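Local coordinates for MAGE domain-containing protein (Xenopus laevis, PDB 7DG2) that serves as the MAGE-family Nse3 subunit of the Smc5/6 complex, shaping Nse4 together with Nse1 and probably contributing to DNA binding, at residues B[25-29]-B[151-155]; B[106-111]-B[186-190]; B[118-122]-B[142-147]; B[183-187]-B[204-209]. One frame throughout, in Å; residues are numbered along the deposited sequence.

Contact 1: B[25-29]-B[151-155]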
loop_
_atom_site.group_PDB
_atom_site.type_symbol
_atom_site.label_atom_id
_atom_site.label_comp_id
_atom_site.label_asym_id
_atom_site.label_seq_id
_atom_site.Cartn_x
_atom_site.Cartn_y
_atom_site.Cartn_z
ATOM N N GLN B 25 2.555 7.491 3.674
ATOM C CA GLN B 25 2.901 6.214 3.047
ATOM C C GLN B 25 3.677 5.287 3.974
ATOM O O GLN B 25 3.538 4.063 3.867
ATOM C CB GLN B 25 3.698 6.433 1.760
ATOM C CG GLN B 25 2.839 6.848 0.565
ATOM C CD GLN B 25 3.670 7.086 -0.680
ATOM O OE1 GLN B 25 4.867 7.364 -0.589
ATOM N NE2 GLN B 25 3.041 6.987 -1.847
ATOM N N LYS B 26 4.527 5.831 4.849
ATOM C CA LYS B 26 5.288 5.002 5.780
ATOM C C LYS B 26 4.885 5.244 7.229
ATOM O O LYS B 26 5.646 4.913 8.151
ATOM C CB LYS B 26 6.790 5.217 5.588
ATOM C CG LYS B 26 7.266 4.741 4.211
ATOM C CD LYS B 26 8.781 4.664 4.122
ATOM C CE LYS B 26 9.220 4.228 2.728
ATOM N NZ LYS B 26 8.736 2.874 2.372
ATOM N N LYS B 27 3.683 5.799 7.440
ATOM C CA LYS B 27 3.112 6.030 8.768
ATOM C C LYS B 27 4.019 6.899 9.636
ATOM O O LYS B 27 4.029 6.777 10.864
ATOM C CB LYS B 27 2.776 4.713 9.477
ATOM C CG LYS B 27 1.727 3.872 8.738
ATOM C CD LYS B 27 0.425 4.636 8.576
ATOM C CE LYS B 27 -0.584 3.827 7.746
ATOM N NZ LYS B 27 -1.904 4.523 7.636
ATOM N N LEU B 28 4.786 7.786 9.005
ATOM C CA LEU B 28 5.425 8.846 9.775
ATOM C C LEU B 28 4.421 9.973 10.020
ATOM O O LEU B 28 3.687 10.359 9.105
ATOM C CB LEU B 28 6.651 9.387 9.036
ATOM C CG LEU B 28 7.736 8.355 8.740
ATOM C CD1 LEU B 28 8.924 8.999 8.019
ATOM C CD2 LEU B 28 8.169 7.675 10.034
ATOM N N PRO B 29 4.341 10.506 11.233
ATOM C CA PRO B 29 3.384 11.590 11.481
ATOM C C PRO B 29 3.684 12.805 10.618
ATOM O O PRO B 29 4.783 12.972 10.084
ATOM C CB PRO B 29 3.564 11.896 12.972
ATOM C CG PRO B 29 4.090 10.607 13.547
ATOM C CD PRO B 29 4.990 10.041 12.473
ATOM N N VAL B 151 9.278 3.172 16.427
ATOM C CA VAL B 151 9.402 4.356 17.267
ATOM C C VAL B 151 9.170 5.629 16.458
ATOM O O VAL B 151 8.460 6.539 16.913
ATOM C CB VAL B 151 10.777 4.343 17.967
ATOM C CG1 VAL B 151 10.977 5.614 18.755
ATOM C CG2 VAL B 151 10.849 3.153 18.907
ATOM N N LYS B 152 9.730 5.700 15.244
ATOM C CA LYS B 152 9.510 6.865 14.388
ATOM C C LYS B 152 8.065 6.952 13.911
ATOM O O LYS B 152 7.563 8.050 13.645
ATOM C CB LYS B 152 10.463 6.821 13.200
ATOM C CG LYS B 152 11.915 7.066 13.597
ATOM C CD LYS B 152 12.865 6.242 12.759
ATOM C CE LYS B 152 12.685 6.508 11.281
ATOM N NZ LYS B 152 13.541 5.587 10.468
ATOM N N GLN B 153 7.385 5.814 13.810
ATOM C CA GLN B 153 5.953 5.812 13.523
ATOM C C GLN B 153 5.118 6.202 14.732
ATOM O O GLN B 153 3.901 6.399 14.588
ATOM C CB GLN B 153 5.542 4.429 13.012
ATOM C CG GLN B 153 6.148 4.109 11.648
ATOM C CD GLN B 153 5.897 2.663 11.217
ATOM O OE1 GLN B 153 5.806 1.755 12.052
ATOM N NE2 GLN B 153 5.783 2.447 9.912
ATOM N N LYS B 154 5.742 6.340 15.911
ATOM C CA LYS B 154 5.078 6.647 17.179
ATOM C C LYS B 154 4.161 5.526 17.655
ATOM O O LYS B 154 3.255 5.772 18.457
ATOM C CB LYS B 154 4.284 7.956 17.122
ATOM C CG LYS B 154 5.068 9.135 16.588
ATOM C CD LYS B 154 6.264 9.434 17.436
ATOM C CE LYS B 154 6.759 10.848 17.145
ATOM N NZ LYS B 154 7.978 11.159 17.931
ATOM N N TYR B 155 4.379 4.293 17.187
ATOM C CA TYR B 155 3.693 3.163 17.808
ATOM C C TYR B 155 4.270 2.852 19.178
ATOM O O TYR B 155 3.542 2.418 20.071
ATOM C CB TYR B 155 3.790 1.916 16.934
ATOM C CG TYR B 155 2.810 1.865 15.789
ATOM C CD1 TYR B 155 1.442 1.881 16.022
ATOM C CD2 TYR B 155 3.260 1.740 14.475
ATOM C CE1 TYR B 155 0.535 1.796 14.969
ATOM C CE2 TYR B 155 2.374 1.671 13.423
ATOM C CZ TYR B 155 1.020 1.687 13.674
ATOM O OH TYR B 155 0.150 1.626 12.609
#
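Gln153 reaches toward Lys26 with its CG anti to the carbonyl carbon (chi1 -67°) and the rest of its chain extended, a shape that carries the terminal amide past Lys27 to the Lys26 carbonyl. The contact bridges the two winged-helix halves of the MAGE homology domain. Residues 25-29 come from the loop between helix 6-23 and strand 30-31 of the first half; residues 151-155 hold the Schellman motif that ends helix 142-152 of the second, where Lys154 takes a positive phi and its N turns back to Val151 O. A long neutral amide suits such a bridge, since it can donate to a loop carbonyl without adding charge. Gln153 NE2 stands 3.0 Å from Lys26 O, with the N-H aimed nearly straight at it (167°). The oxygen lies close to the amide plane of Gln153, whereas the nitrogen sits above the carbonyl plane of Lys26. Next along the loop, Lys27 O receives a CA-H...O contact from Gln153 CA at 3.4 Å. Lys27 offers only its CB to the Gln153 amide; its ammonium leads away to Asp24 and to Thr65 O of the Nse4 chain. Arg176 helps clamp the turn by donating to Gln153 O. Leu28 brings CD2 within 3.7 Å of Lys152 O and 4.0 Å of Lys152 CB. Pro29, stiff and lacking an N-H, presents only carbon to the helix end: its CD is 3.5 Å from Lys152 O, and its CG meets Lys154 CG, also at 3.5 Å, the two side chains crossing at about a right angle.

Contact 2: B[106-111]-B[186-190]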
loop_
_atom_site.group_PDB
_atom_site.type_symbol
_atom_site.label_atom_id
_atom_site.label_comp_id
_atom_site.label_asym_id
_atom_site.label_seq_id
_atom_site.Cartn_x
_atom_site.Cartn_y
_atom_site.Cartn_z
ATOM N N LEU B 106 2.910 -4.545 22.118
ATOM C CA LEU B 106 1.955 -3.709 22.846
ATOM C C LEU B 106 1.273 -4.501 23.954
ATOM O O LEU B 106 0.960 -3.955 25.018
ATOM C CB LEU B 106 0.895 -3.145 21.893
ATOM C CG LEU B 106 1.364 -2.128 20.838
ATOM C CD1 LEU B 106 0.213 -1.799 19.887
ATOM C CD2 LEU B 106 1.862 -0.855 21.496
ATOM N N SER B 107 0.997 -5.779 23.692
ATOM C CA SER B 107 0.338 -6.627 24.678
ATOM C C SER B 107 1.186 -6.761 25.933
ATOM O O SER B 107 0.687 -6.574 27.047
ATOM C CB SER B 107 0.046 -8.006 24.085
ATOM O OG SER B 107 -0.941 -7.934 23.060
ATOM N N LEU B 108 2.473 -7.077 25.769
ATOM C CA LEU B 108 3.341 -7.242 26.934
ATOM C C LEU B 108 3.411 -5.952 27.738
ATOM O O LEU B 108 3.268 -5.959 28.967
ATOM C CB LEU B 108 4.738 -7.689 26.494
ATOM C CG LEU B 108 5.712 -7.903 27.667
ATOM C CD1 LEU B 108 5.229 -9.045 28.538
ATOM C CD2 LEU B 108 7.151 -8.149 27.192
ATOM N N ILE B 109 3.595 -4.829 27.050
ATOM C CA ILE B 109 3.707 -3.544 27.729
ATOM C C ILE B 109 2.458 -3.266 28.551
ATOM O O ILE B 109 2.531 -2.964 29.744
ATOM C CB ILE B 109 3.962 -2.426 26.704
ATOM C CG1 ILE B 109 5.313 -2.613 26.013
ATOM C CG2 ILE B 109 3.822 -1.052 27.369
ATOM C CD1 ILE B 109 5.498 -1.669 24.829
ATOM N N PHE B 110 1.288 -3.368 27.922
ATOM C CA PHE B 110 0.046 -3.066 28.619
ATOM C C PHE B 110 -0.215 -4.054 29.753
ATOM O O PHE B 110 -0.579 -3.650 30.865
ATOM C CB PHE B 110 -1.113 -3.062 27.611
ATOM C CG PHE B 110 -2.469 -3.202 28.244
ATOM C CD1 PHE B 110 -2.973 -2.208 29.069
ATOM C CD2 PHE B 110 -3.239 -4.336 28.011
ATOM C CE1 PHE B 110 -4.231 -2.340 29.665
ATOM C CE2 PHE B 110 -4.494 -4.476 28.596
ATOM C CZ PHE B 110 -4.988 -3.470 29.425
ATOM N N MET B 111 -0.031 -5.352 29.497
ATOM C CA MET B 111 -0.403 -6.357 30.490
ATOM C C MET B 111 0.498 -6.300 31.715
ATOM O O MET B 111 0.068 -6.702 32.804
ATOM C CB MET B 111 -0.378 -7.756 29.867
ATOM C CG MET B 111 -1.461 -8.006 28.784
ATOM S SD MET B 111 -3.163 -7.760 29.352
ATOM C CE MET B 111 -3.429 -9.274 30.285
ATOM N N VAL B 186 -6.623 -4.198 23.038
ATOM C CA VAL B 186 -5.465 -5.075 23.197
ATOM C C VAL B 186 -5.767 -6.171 24.221
ATOM O O VAL B 186 -5.392 -7.337 24.039
ATOM C CB VAL B 186 -4.220 -4.254 23.574
ATOM C CG1 VAL B 186 -3.067 -5.181 23.943
ATOM C CG2 VAL B 186 -3.811 -3.347 22.399
ATOM N N LEU B 187 -6.474 -5.816 25.299
ATOM C CA LEU B 187 -6.896 -6.818 26.272
ATOM C C LEU B 187 -7.789 -7.868 25.626
ATOM O O LEU B 187 -7.707 -9.060 25.954
ATOM C CB LEU B 187 -7.619 -6.144 27.436
ATOM C CG LEU B 187 -8.145 -7.111 28.506
ATOM C CD1 LEU B 187 -6.994 -7.957 29.058
ATOM C CD2 LEU B 187 -8.819 -6.325 29.629
ATOM N N GLU B 188 -8.653 -7.440 24.704
ATOM C CA GLU B 188 -9.515 -8.384 24.004
ATOM C C GLU B 188 -8.709 -9.316 23.112
ATOM O O GLU B 188 -9.032 -10.502 22.996
ATOM C CB GLU B 188 -10.571 -7.622 23.199
ATOM C CG GLU B 188 -11.635 -7.016 24.090
ATOM C CD GLU B 188 -12.595 -6.079 23.373
ATOM O OE1 GLU B 188 -12.471 -5.874 22.146
ATOM O OE2 GLU B 188 -13.489 -5.546 24.061
ATOM N N PHE B 189 -7.652 -8.801 22.478
ATOM C CA PHE B 189 -6.763 -9.642 21.693
ATOM C C PHE B 189 -6.038 -10.648 22.578
ATOM O O PHE B 189 -6.008 -11.846 22.279
ATOM C CB PHE B 189 -5.756 -8.764 20.943
ATOM C CG PHE B 189 -4.656 -9.536 20.282
ATOM C CD1 PHE B 189 -4.825 -10.044 19.002
ATOM C CD2 PHE B 189 -3.448 -9.750 20.937
ATOM C CE1 PHE B 189 -3.806 -10.757 18.387
ATOM C CE2 PHE B 189 -2.434 -10.465 20.332
ATOM C CZ PHE B 189 -2.613 -10.969 19.054
ATOM N N VAL B 190 -5.440 -10.169 23.670
ATOM C CA VAL B 190 -4.716 -11.059 24.578
ATOM C C VAL B 190 -5.646 -12.152 25.093
ATOM O O VAL B 190 -5.301 -13.344 25.087
ATOM C CB VAL B 190 -4.101 -10.241 25.726
ATOM C CG1 VAL B 190 -3.487 -11.161 26.777
ATOM C CG2 VAL B 190 -3.058 -9.283 25.173
#
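Ser107 and Val190 make the tight part of this helix crossing: Ser107 OG lies 3.3 Å from Val190 CG2 and 3.6 Å from Val186 CG1. A small residue is suited to this point, where segments 106-111 and 186-190 cross at -107° with the CA atoms of Ser107 and Val186 only 6.2 Å apart. Its hydroxyl, pressed against methyl groups, is satisfied within its own helix by Met103 O. One turn on, Phe110 has CG anti to the backbone N (chi1 161°), which lays the ring against helix 183-193, with CE2 3.7 Å from Leu187 CB. The flexible, twice-bent Met111 packs SD on Leu187 CD1 at 3.8 Å. Looser approaches are Phe110 CD2 to Val186 CG1, at 4.2 Å, and Met111 CE, pointing tip to tip at Val190 CG1, 4.0 Å away. Neither part faces solvent: on the Nse4 chain Phe7 packs on Met111 and Val190, Phe12 on Ser107, and Tyr61 meets the Phe189 ring edge-to-face. With methyls, an aromatic ring and a thioether meeting across it, the contact is held by dispersion and exclusion of water, consistent with an apolar seat for Nse4.

Contact 3: B[118-122]-B[142-147]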
loop_
_atom_site.group_PDB
_atom_site.type_symbol
_atom_site.label_atom_id
_atom_site.label_comp_id
_atom_site.label_asym_id
_atom_site.label_seq_id
_atom_site.Cartn_x
_atom_site.Cartn_y
_atom_site.Cartn_z
ATOM N N GLU B 118 13.334 -3.257 27.837
ATOM C CA GLU B 118 13.760 -3.832 26.563
ATOM C C GLU B 118 14.147 -5.296 26.725
ATOM O O GLU B 118 13.823 -6.130 25.870
ATOM C CB GLU B 118 14.924 -3.035 25.961
ATOM C CG GLU B 118 15.409 -3.622 24.636
ATOM C CD GLU B 118 16.316 -2.695 23.837
ATOM O OE1 GLU B 118 16.803 -1.690 24.402
ATOM O OE2 GLU B 118 16.540 -2.977 22.634
ATOM N N SER B 119 14.819 -5.635 27.832
ATOM C CA SER B 119 15.239 -7.017 28.036
ATOM C C SER B 119 14.042 -7.956 28.112
ATOM O O SER B 119 14.082 -9.073 27.581
ATOM C CB SER B 119 16.099 -7.130 29.298
ATOM O OG SER B 119 15.430 -6.633 30.452
ATOM N N ALA B 120 12.958 -7.517 28.759
ATOM C CA ALA B 120 11.765 -8.350 28.839
ATOM C C ALA B 120 11.141 -8.569 27.468
ATOM O O ALA B 120 10.609 -9.647 27.196
ATOM C CB ALA B 120 10.751 -7.723 29.793
ATOM N N ILE B 121 11.200 -7.564 26.595
ATOM C CA ILE B 121 10.616 -7.707 25.268
ATOM C C ILE B 121 11.411 -8.712 24.434
ATOM O O ILE B 121 10.836 -9.598 23.792
ATOM C CB ILE B 121 10.506 -6.330 24.587
ATOM C CG1 ILE B 121 9.346 -5.560 25.222
ATOM C CG2 ILE B 121 10.360 -6.475 23.074
ATOM C CD1 ILE B 121 9.034 -4.251 24.574
ATOM N N TRP B 122 12.744 -8.608 24.434
ATOM C CA TRP B 122 13.507 -9.578 23.653
ATOM C C TRP B 122 13.427 -10.976 24.251
ATOM O O TRP B 122 13.463 -11.965 23.515
ATOM C CB TRP B 122 14.963 -9.133 23.510
ATOM C CG TRP B 122 15.081 -7.881 22.726
ATOM C CD1 TRP B 122 15.588 -6.690 23.159
ATOM C CD2 TRP B 122 14.640 -7.665 21.377
ATOM N NE1 TRP B 122 15.509 -5.752 22.158
ATOM C CE2 TRP B 122 14.931 -6.324 21.054
ATOM C CE3 TRP B 122 14.038 -8.477 20.408
ATOM C CZ2 TRP B 122 14.648 -5.774 19.803
ATOM C CZ3 TRP B 122 13.751 -7.925 19.159
ATOM C CH2 TRP B 122 14.054 -6.585 18.874
ATOM N N VAL B 142 15.279 -7.017 12.986
ATOM C CA VAL B 142 14.181 -6.818 13.932
ATOM C C VAL B 142 14.540 -5.787 14.991
ATOM O O VAL B 142 13.655 -5.099 15.523
ATOM C CB VAL B 142 13.778 -8.157 14.578
ATOM C CG1 VAL B 142 12.512 -7.976 15.403
ATOM C CG2 VAL B 142 13.576 -9.224 13.518
ATOM N N LYS B 143 15.827 -5.669 15.330
ATOM C CA LYS B 143 16.272 -4.598 16.211
ATOM C C LYS B 143 15.900 -3.237 15.637
ATOM O O LYS B 143 15.395 -2.364 16.353
ATOM C CB LYS B 143 17.787 -4.691 16.426
ATOM C CG LYS B 143 18.368 -3.530 17.212
ATOM C CD LYS B 143 18.092 -3.647 18.703
ATOM C CE LYS B 143 18.977 -2.686 19.484
ATOM N NZ LYS B 143 18.800 -2.816 20.951
ATOM N N LYS B 144 16.145 -3.040 14.341
ATOM C CA LYS B 144 15.804 -1.766 13.717
ATOM C C LYS B 144 14.293 -1.598 13.584
ATOM O O LYS B 144 13.769 -0.493 13.765
ATOM C CB LYS B 144 16.478 -1.652 12.353
ATOM C CG LYS B 144 16.383 -0.265 11.744
ATOM C CD LYS B 144 17.446 -0.048 10.678
ATOM C CE LYS B 144 17.313 -1.055 9.562
ATOM N NZ LYS B 144 15.950 -1.024 8.961
ATOM N N LEU B 145 13.579 -2.676 13.249
ATOM C CA LEU B 145 12.123 -2.589 13.139
ATOM C C LEU B 145 11.502 -2.142 14.454
ATOM O O LEU B 145 10.649 -1.244 14.476
ATOM C CB LEU B 145 11.546 -3.940 12.705
ATOM C CG LEU B 145 10.016 -4.033 12.670
ATOM C CD1 LEU B 145 9.463 -3.022 11.680
ATOM C CD2 LEU B 145 9.569 -5.448 12.308
ATOM N N VAL B 146 11.933 -2.746 15.566
ATOM C CA VAL B 146 11.291 -2.497 16.857
ATOM C C VAL B 146 11.772 -1.196 17.495
ATOM O O VAL B 146 10.965 -0.433 18.040
ATOM C CB VAL B 146 11.503 -3.703 17.791
ATOM C CG1 VAL B 146 10.981 -3.385 19.176
ATOM C CG2 VAL B 146 10.801 -4.947 17.222
ATOM N N THR B 147 13.081 -0.914 17.462
ATOM C CA THR B 147 13.612 0.244 18.176
ATOM C C THR B 147 13.692 1.506 17.328
ATOM O O THR B 147 13.891 2.592 17.886
ATOM C CB THR B 147 15.016 -0.050 18.741
ATOM O OG1 THR B 147 15.958 -0.188 17.667
ATOM C CG2 THR B 147 14.996 -1.317 19.569
#
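Glu118 and Lys143 form the salt bridge of this contact, with Lys143 NZ 2.8 Å from Glu118 OE2. The lysine starts with CG anti to its backbone N (chi1 174°), bends at chi2 and then runs out to meet the Glu118 side chain at about a right angle, a span that its four-carbon chain suits. The ammonium meets OE2 on the syn side, 26° out of the carboxylate plane. Opposing charges in this mostly buried place probably favour the ionised form of both groups.

Hydrogen bonds fix the carboxylate further. Trp122 NE1 donates to the anti lone pair of Glu118 OE2 at 3.0 Å, with the acceptor in the plane of the indole, so this one oxygen is gripped by a donor from each helix. Tyr158 OH bonds to the other oxygen, OE1. Within helix 142-152, Lys143 O is shared by Thr147 OG1, at 2.6 Å, and Thr147 N, which approach it from opposite faces.

Both segments belong to the second winged-helix unit of the MAGE domain, where helix 118-127 and helix 142-152 form the helix-turn-helix element; the latter occupies the recognition-helix position of that topology.

The apolar contacts centre on Trp122, whose large ring bridges segments whose axes come no closer than 12.8 Å. Its CZ3 lies 4.0 Å from Val142 CG1, and CH2 is likewise 4.0 Å from Val146 CB. Val142 O sits at the indole edge, in plane, 3.7 Å from CH2. The aliphatic stem of Lys143 crosses the Trp122 side chain at about a right angle, its CD 4.2 Å from Trp122 CZ2.

Contact 4: B[183-187]-B[204-209]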
loop_
_atom_site.group_PDB
_atom_site.type_symbol
_atom_site.label_atom_id
_atom_site.label_comp_id
_atom_site.label_asym_id
_atom_site.label_seq_id
_atom_site.Cartn_x
_atom_site.Cartn_y
_atom_site.Cartn_z
ATOM N N LYS B 183 -6.402 0.236 25.052
ATOM C CA LYS B 183 -6.082 -0.788 26.041
ATOM C C LYS B 183 -7.116 -1.909 26.038
ATOM O O LYS B 183 -6.755 -3.088 26.124
ATOM C CB LYS B 183 -5.972 -0.160 27.430
ATOM C CG LYS B 183 -4.734 0.707 27.624
ATOM C CD LYS B 183 -4.741 1.303 29.023
ATOM C CE LYS B 183 -3.477 2.088 29.305
ATOM N NZ LYS B 183 -3.537 2.713 30.679
ATOM N N MET B 184 -8.408 -1.569 25.922
ATOM C CA MET B 184 -9.435 -2.610 25.962
ATOM C C MET B 184 -9.359 -3.500 24.730
ATOM O O MET B 184 -9.516 -4.721 24.831
ATOM C CB MET B 184 -10.826 -1.987 26.100
ATOM C CG MET B 184 -11.940 -3.003 26.317
ATOM S SD MET B 184 -11.703 -3.946 27.841
ATOM C CE MET B 184 -12.234 -2.744 29.068
ATOM N N LYS B 185 -9.104 -2.912 23.555
ATOM C CA LYS B 185 -8.937 -3.731 22.360
ATOM C C LYS B 185 -7.748 -4.678 22.493
ATOM O O LYS B 185 -7.836 -5.844 22.101
ATOM C CB LYS B 185 -8.765 -2.836 21.126
ATOM C CG LYS B 185 -10.016 -2.095 20.692
ATOM C CD LYS B 185 -11.038 -3.034 20.071
ATOM C CE LYS B 185 -12.140 -2.239 19.358
ATOM N NZ LYS B 185 -13.287 -3.093 18.942
ATOM N N VAL B 186 -6.623 -4.198 23.038
ATOM C CA VAL B 186 -5.465 -5.075 23.197
ATOM C C VAL B 186 -5.767 -6.171 24.221
ATOM O O VAL B 186 -5.392 -7.337 24.039
ATOM C CB VAL B 186 -4.220 -4.254 23.574
ATOM C CG1 VAL B 186 -3.067 -5.181 23.943
ATOM C CG2 VAL B 186 -3.811 -3.347 22.399
ATOM N N LEU B 187 -6.474 -5.816 25.299
ATOM C CA LEU B 187 -6.896 -6.818 26.272
ATOM C C LEU B 187 -7.789 -7.868 25.626
ATOM O O LEU B 187 -7.707 -9.060 25.954
ATOM C CB LEU B 187 -7.619 -6.144 27.436
ATOM C CG LEU B 187 -8.145 -7.111 28.506
ATOM C CD1 LEU B 187 -6.994 -7.957 29.058
ATOM C CD2 LEU B 187 -8.819 -6.325 29.629
ATOM N N GLN B 204 -5.967 -5.541 34.670
ATOM C CA GLN B 204 -5.824 -4.916 33.361
ATOM C C GLN B 204 -7.170 -4.439 32.826
ATOM O O GLN B 204 -7.246 -3.392 32.166
ATOM C CB GLN B 204 -5.145 -5.906 32.413
ATOM C CG GLN B 204 -3.694 -6.261 32.834
ATOM C CD GLN B 204 -3.584 -7.369 33.892
ATOM O OE1 GLN B 204 -4.580 -7.833 34.451
ATOM N NE2 GLN B 204 -2.354 -7.806 34.152
ATOM N N TYR B 205 -8.241 -5.173 33.125
ATOM C CA TYR B 205 -9.575 -4.736 32.727
ATOM C C TYR B 205 -9.920 -3.381 33.332
ATOM O O TYR B 205 -10.465 -2.508 32.648
ATOM C CB TYR B 205 -10.604 -5.785 33.140
ATOM C CG TYR B 205 -11.977 -5.541 32.579
ATOM C CD1 TYR B 205 -12.339 -6.059 31.344
ATOM C CD2 TYR B 205 -12.924 -4.822 33.295
ATOM C CE1 TYR B 205 -13.601 -5.849 30.831
ATOM C CE2 TYR B 205 -14.184 -4.607 32.786
ATOM C CZ TYR B 205 -14.517 -5.123 31.555
ATOM O OH TYR B 205 -15.777 -4.916 31.045
ATOM N N LYS B 206 -9.625 -3.186 34.620
ATOM C CA LYS B 206 -9.924 -1.893 35.224
ATOM C C LYS B 206 -9.073 -0.793 34.605
ATOM O O LYS B 206 -9.564 0.314 34.359
ATOM C CB LYS B 206 -9.725 -1.950 36.741
ATOM C CG LYS B 206 -10.171 -0.677 37.453
ATOM C CD LYS B 206 -10.368 -0.886 38.950
ATOM C CE LYS B 206 -10.912 0.380 39.612
ATOM N NZ LYS B 206 -11.318 0.147 41.031
ATOM N N ASP B 207 -7.797 -1.087 34.325
ATOM C CA ASP B 207 -6.938 -0.096 33.686
ATOM C C ASP B 207 -7.458 0.267 32.299
ATOM O O ASP B 207 -7.394 1.431 31.886
ATOM C CB ASP B 207 -5.506 -0.617 33.614
ATOM C CG ASP B 207 -4.533 0.423 33.100
ATOM O OD1 ASP B 207 -4.632 1.598 33.514
ATOM O OD2 ASP B 207 -3.661 0.068 32.291
ATOM N N ALA B 208 -8.002 -0.712 31.577
ATOM C CA ALA B 208 -8.507 -0.452 30.234
ATOM C C ALA B 208 -9.806 0.341 30.245
ATOM O O ALA B 208 -10.120 1.008 29.253
ATOM C CB ALA B 208 -8.695 -1.778 29.488
ATOM N N GLN B 209 -10.566 0.293 31.342
ATOM C CA GLN B 209 -11.816 1.042 31.413
ATOM C C GLN B 209 -11.588 2.527 31.661
ATOM O O GLN B 209 -12.376 3.353 31.190
ATOM C CB GLN B 209 -12.718 0.467 32.508
ATOM C CG GLN B 209 -13.266 -0.914 32.206
ATOM C CD GLN B 209 -14.637 -1.148 32.812
ATOM O OE1 GLN B 209 -14.807 -1.096 34.030
ATOM N NE2 GLN B 209 -15.627 -1.405 31.960
HETATM O O HOH W 1 -9.364 1.219 26.572
#
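Met184 and Ala208 lie at the heart of this antiparallel helical hairpin, in which segments 183-187 of helix 183-193 and 204-209 of helix 202-209 run at 148° to each other. Alanine lets the backbones close in: the CA atoms of Lys183 and Ala208 are 4.9 Å apart, and Ala208 CB touches Met184 CE at 3.7 Å. The pliant methionine bends at chi2 and chi3 to bring its methyl over a face of Tyr205, 4.1 Å from the ring centroid and 21° off the normal. That CH-pi contact is joined by a Met-aromatic one, the sulfur lying oblique to the ring. The same methyl also rests on Gln209 CG. Farther along, Leu187 sends CD2 against the backbone of Tyr205, 3.6 Å from its CA.

Beside this apolar patch, Lys183 lays CB against Ala208 CB and runs on, fully extended beyond CG, which carries NZ across the helix gap to Asp207, where it forms a salt bridge with OD2 at 3.1 Å and a weak bond to OD1. The ammonium meets OD2 on the syn side but well out of the carboxylate plane, by 34°. Asn114 ND2 also donates to OD2 and so helps to position the carboxylate. Phe110 of helix 94-111 backs Lys183 and Asp207, while Gln204 turns its amide away from helix 183-193, bonding through OE1 to Thr5 of the Nse4 chain and donating to Met111 O. Lastly, a water joins the two backbones, accepting from Met184 N at 3.0 Å and donating to Ala208 O at 2.8 Å.

Contact 1 joins the two winged-helix halves, whereas the other three lie in or beside the second half. Along the chain contacts 1 and 2 cross, contact 3 falls within the span of both, and contact 4 follows contacts 1 and 3. Contacts 1 and 3 share helix 142-152, their centres 16 Å apart. Contacts 2 and 4 sit only 8 Å apart between centres, share Val186 and Leu187, and use overlapping parts of helix 183-193; Phe110 and Gln204 tie them together. Helix 94-111 also links contact 2 to contact 3, where Leu108 packs on helix 118-127. Nse4 is met at contacts 1, 2 and 4, consistent with a surface that shapes it.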